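PDB 5J8N: exodeoxyribonuclease III from Methanosarcina mazei, which probably acts as a metal-dependent DNA-repair nuclease, cutting DNA at abasic sites and degrading duplex DNA from its 3' ends. Local coordinates for residues S8-G13 against M244-C249. The protein carries 3 engineered substitutions. Sequence-based numbering, arbitrary orientation.
Sequences SWNVNG and MGSDHC. With MG (magnesium ion), chain B.
Asn10 lies flat against the imidazole of His248 in the predicted active site of this DNase I-like fold, where the end of strand 3-10 meets the loop that leads into strand 251-256. The amide and ring planes are only 5° apart. Asn10 CB sits over the middle of the ring, 3.7 Å from its centroid in a CH-pi contact, and the amide extends over the CD2–NE2 side of the same face. Neither polar group spends its hydrogen bonds on the other: Asn10 ND2 bonds to Asp151, a predicted active-site residue, and His248 ND1 to Asp222, predicted to be important for activity. A chi2 of -37° turns Asn10 OD1 back to receive Asn12 N, closing an Asx turn that ends at the metal ligand Asn12.

Ser246 OG works in two directions, donating to Asn10 O at 2.7 Å and accepting from His248 N in an ST turn, which ties the backbone bearing the histidine to the strand end. Farther from the metal, the Trp9 indole directs its edge at the loop; NE1 donates to His248 O at 2.9 Å, with the oxygen in the ring plane but the nitrogen well above the carbonyl plane. Its six-membered ring reaches Met244 O, 3.3 Å from Trp9 CH2.

The side chains of Asn12 and Asp247 cross at about a right angle, Asn12 CB resting 3.4 Å from Asp247 OD1. Asn12 OD1 and Glu38 bind the magnesium directly, while Asn12 ND2 hydrogen-bonds to Tyr208 OH. Asp247, predicted as a metal ligand, meets the ion here through water: OD2, also bonded to Trp205 NE1, accepts from one metal-bound water, and a second, 2.1 Å from the magnesium ion, donates to both Asp247 OD1 and Asn10 OD1.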
ATOM      1  N   SER A   8       5.609  -3.369  -2.281  1.00 10.58           N
ATOM      2  CA  SER A   8       4.222  -3.312  -1.883  1.00 10.13           C
ATOM      3  C   SER A   8       3.359  -3.508  -3.104  1.00 11.19           C
ATOM      4  O   SER A   8       3.622  -2.870  -4.151  1.00 11.29           O
ATOM      5  CB  SER A   8       3.962  -1.958  -1.249  1.00 13.55           C
ATOM      6  OG  SER A   8       2.565  -1.769  -0.898  1.00 13.03           O
ATOM      7  N   TRP A   9       2.356  -4.369  -3.019  1.00 10.24           N
ATOM      8  CA  TRP A   9       1.625  -4.737  -4.204  1.00 11.21           C
ATOM      9  C   TRP A   9       0.173  -5.062  -3.882  1.00 10.65           C
ATOM     10  O   TRP A   9      -0.081  -5.990  -3.102  1.00 10.69           O
ATOM     11  CB  TRP A   9       2.294  -5.980  -4.862  1.00 10.08           C
ATOM     12  CG  TRP A   9       1.784  -6.302  -6.259  1.00 10.35           C
ATOM     13  CD1 TRP A   9       1.062  -5.498  -7.113  1.00 11.66           C
ATOM     14  CD2 TRP A   9       2.038  -7.516  -6.972  1.00 10.80           C
ATOM     15  NE1 TRP A   9       0.856  -6.161  -8.349  1.00 11.06           N
ATOM     16  CE2 TRP A   9       1.476  -7.390  -8.267  1.00 11.35           C
ATOM     17  CE3 TRP A   9       2.744  -8.671  -6.642  1.00 12.51           C
ATOM     18  CZ2 TRP A   9       1.524  -8.415  -9.205  1.00 12.05           C
ATOM     19  CZ3 TRP A   9       2.830  -9.685  -7.586  1.00 13.44           C
ATOM     20  CH2 TRP A   9       2.200  -9.547  -8.864  1.00 13.53           C
ATOM     21  N   ASN A  10      -0.773  -4.378  -4.535  1.00  9.68           N
ATOM     22  CA  ASN A  10      -2.174  -4.819  -4.495  1.00  9.64           C
ATOM     23  C   ASN A  10      -2.339  -5.908  -5.548  1.00  9.48           C
ATOM     24  O   ASN A  10      -2.155  -5.627  -6.760  1.00 10.62           O
ATOM     25  CB  ASN A  10      -3.122  -3.648  -4.772  1.00 10.23           C
ATOM     26  CG  ASN A  10      -4.568  -4.085  -4.861  1.00 10.79           C
ATOM     27  OD1 ASN A  10      -4.877  -5.166  -5.384  1.00 11.57           O
ATOM     28  ND2 ASN A  10      -5.493  -3.236  -4.356  1.00 11.82           N
ATOM     29  N   VAL A  11      -2.578  -7.123  -5.069  1.00 10.49           N
ATOM     30  CA  VAL A  11      -2.560  -8.308  -5.910  1.00 10.71           C
ATOM     31  C   VAL A  11      -3.899  -8.656  -6.517  1.00 11.56           C
ATOM     32  O   VAL A  11      -3.999  -9.552  -7.356  1.00 12.52           O
ATOM     33  CB  VAL A  11      -2.027  -9.524  -5.143  1.00 11.94           C
ATOM     34  CG1 VAL A  11      -0.513  -9.338  -4.852  1.00 15.73           C
ATOM     35  CG2 VAL A  11      -2.773  -9.814  -3.868  1.00 12.46           C
ATOM     36  N   ASN A  12      -4.961  -7.962  -6.068  1.00 11.15           N
ATOM     37  CA  ASN A  12      -6.327  -8.170  -6.608  1.00 12.22           C
ATOM     38  C   ASN A  12      -6.782  -9.634  -6.480  1.00 13.36           C
ATOM     39  O   ASN A  12      -7.491 -10.176  -7.326  1.00 15.39           O
ATOM     40  CB  ASN A  12      -6.467  -7.685  -8.083  1.00 12.95           C
ATOM     41  CG  ASN A  12      -7.909  -7.270  -8.431  1.00 13.49           C
ATOM     42  OD1 ASN A  12      -8.641  -6.650  -7.595  1.00 14.29           O
ATOM     43  ND2 ASN A  12      -8.266  -7.487  -9.673  1.00 15.00           N
ATOM     44  N   GLY A  13      -6.462 -10.210  -5.323  1.00 11.81           N
ATOM     45  CA  GLY A  13      -6.737 -11.584  -4.994  1.00 12.19           C
ATOM     46  C   GLY A  13      -5.460 -12.422  -4.919  1.00 12.15           C
ATOM     47  O   GLY A  13      -4.795 -12.700  -5.955  1.00 12.34           O
ATOM     48  N   MET A 244       3.688  -8.258 -13.675  1.00 12.68           N
ATOM     49  CA  MET A 244       2.326  -8.537 -14.165  1.00 12.41           C
ATOM     50  C   MET A 244       1.571  -9.356 -13.150  1.00 14.98           C
ATOM     51  O   MET A 244       2.142  -9.850 -12.192  1.00 15.39           O
ATOM     52  CB  MET A 244       2.399  -9.279 -15.517  1.00 14.37           C
ATOM     53  CG  MET A 244       3.298  -8.556 -16.564  1.00 14.82           C
ATOM     54  SD  MET A 244       2.811  -6.847 -16.843  1.00 18.95           S
ATOM     55  CE  MET A 244       1.325  -6.864 -17.726  1.00 24.84           C
ATOM     56  N   GLY A 245       0.285  -9.516 -13.419  1.00 13.12           N
ATOM     57  CA  GLY A 245      -0.545 -10.445 -12.653  1.00 13.96           C
ATOM     58  C   GLY A 245      -1.693  -9.809 -11.887  1.00 13.26           C
ATOM     59  O   GLY A 245      -2.541 -10.548 -11.385  1.00 16.17           O
ATOM     60  N   SER A 246      -1.704  -8.499 -11.822  1.00 11.99           N
ATOM     61  CA  SER A 246      -2.773  -7.796 -11.154  1.00 10.60           C
ATOM     62  C   SER A 246      -3.138  -6.555 -11.962  1.00 12.79           C
ATOM     63  O   SER A 246      -2.427  -6.188 -12.933  1.00 13.38           O
ATOM     64  CB  SER A 246      -2.282  -7.384  -9.759  1.00 11.82           C
ATOM     65  OG  SER A 246      -3.204  -6.533  -9.063  1.00 11.71           O
ATOM     66  N   ASP A 247      -4.223  -5.873 -11.613  1.00 11.19           N
ATOM     67  CA  ASP A 247      -4.481  -4.561 -12.229  1.00 11.93           C
ATOM     68  C   ASP A 247      -3.551  -3.495 -11.701  1.00 12.47           C
ATOM     69  O   ASP A 247      -3.385  -2.497 -12.373  1.00 13.02           O
ATOM     70  CB  ASP A 247      -5.973  -4.133 -12.084  1.00 13.01           C
ATOM     71  CG  ASP A 247      -6.523  -4.181 -10.662  1.00 12.28           C
ATOM     72  OD1 ASP A 247      -5.961  -4.801  -9.728  1.00 12.02           O
ATOM     73  OD2 ASP A 247      -7.609  -3.543 -10.481  1.00 13.52           O
ATOM     74  N   HIS A 248      -2.985  -3.681 -10.502  1.00 10.54           N
ATOM     75  CA  HIS A 248      -1.918  -2.815 -10.003  1.00 10.62           C
ATOM     76  C   HIS A 248      -0.558  -3.451 -10.298  1.00 11.82           C
ATOM     77  O   HIS A 248      -0.458  -4.686 -10.416  1.00 11.37           O
ATOM     78  CB  HIS A 248      -1.975  -2.634  -8.486  1.00 11.08           C
ATOM     79  CG  HIS A 248      -3.217  -1.975  -7.985  1.00 10.81           C
ATOM     80  ND1 HIS A 248      -3.200  -0.735  -7.377  1.00 11.10           N
ATOM     81  CD2 HIS A 248      -4.495  -2.414  -7.947  1.00 12.23           C
ATOM     82  CE1 HIS A 248      -4.432  -0.439  -6.985  1.00 12.45           C
ATOM     83  NE2 HIS A 248      -5.228  -1.430  -7.340  1.00 12.78           N
ATOM     84  N   CYS A 249       0.477  -2.616 -10.361  1.00 11.26           N
ATOM     85  CA  CYS A 249       1.849  -3.139 -10.257  1.00 11.73           C
ATOM     86  C   CYS A 249       2.426  -2.750  -8.923  1.00  9.75           C
ATOM     87  O   CYS A 249       1.899  -1.874  -8.238  1.00 11.77           O
ATOM     88  CB  CYS A 249       2.741  -2.627 -11.421  1.00 11.14           C
ATOM     89  SG  CYS A 249       3.195  -0.882 -11.293  1.00 12.02           S
TER
HETATM   90 MG    MG B 301      -8.796  -4.814  -6.676  1.00 14.59          MG
HETATM   91  O   HOH W   1       0.321  -2.209  -5.994  1.00 11.99           O
HETATM   92  O   HOH W   2      -6.784  -4.551  -7.175  1.00 14.85           O
HETATM   93  O   HOH W   3      -9.244  -3.848  -8.380  1.00 15.94           O
HETATM   94  O   HOH W   4     -10.809  -5.125  -6.326  1.00 16.54           O
HETATM   95  O   HOH W   5      -8.799  -2.989  -5.547  1.00 17.32           O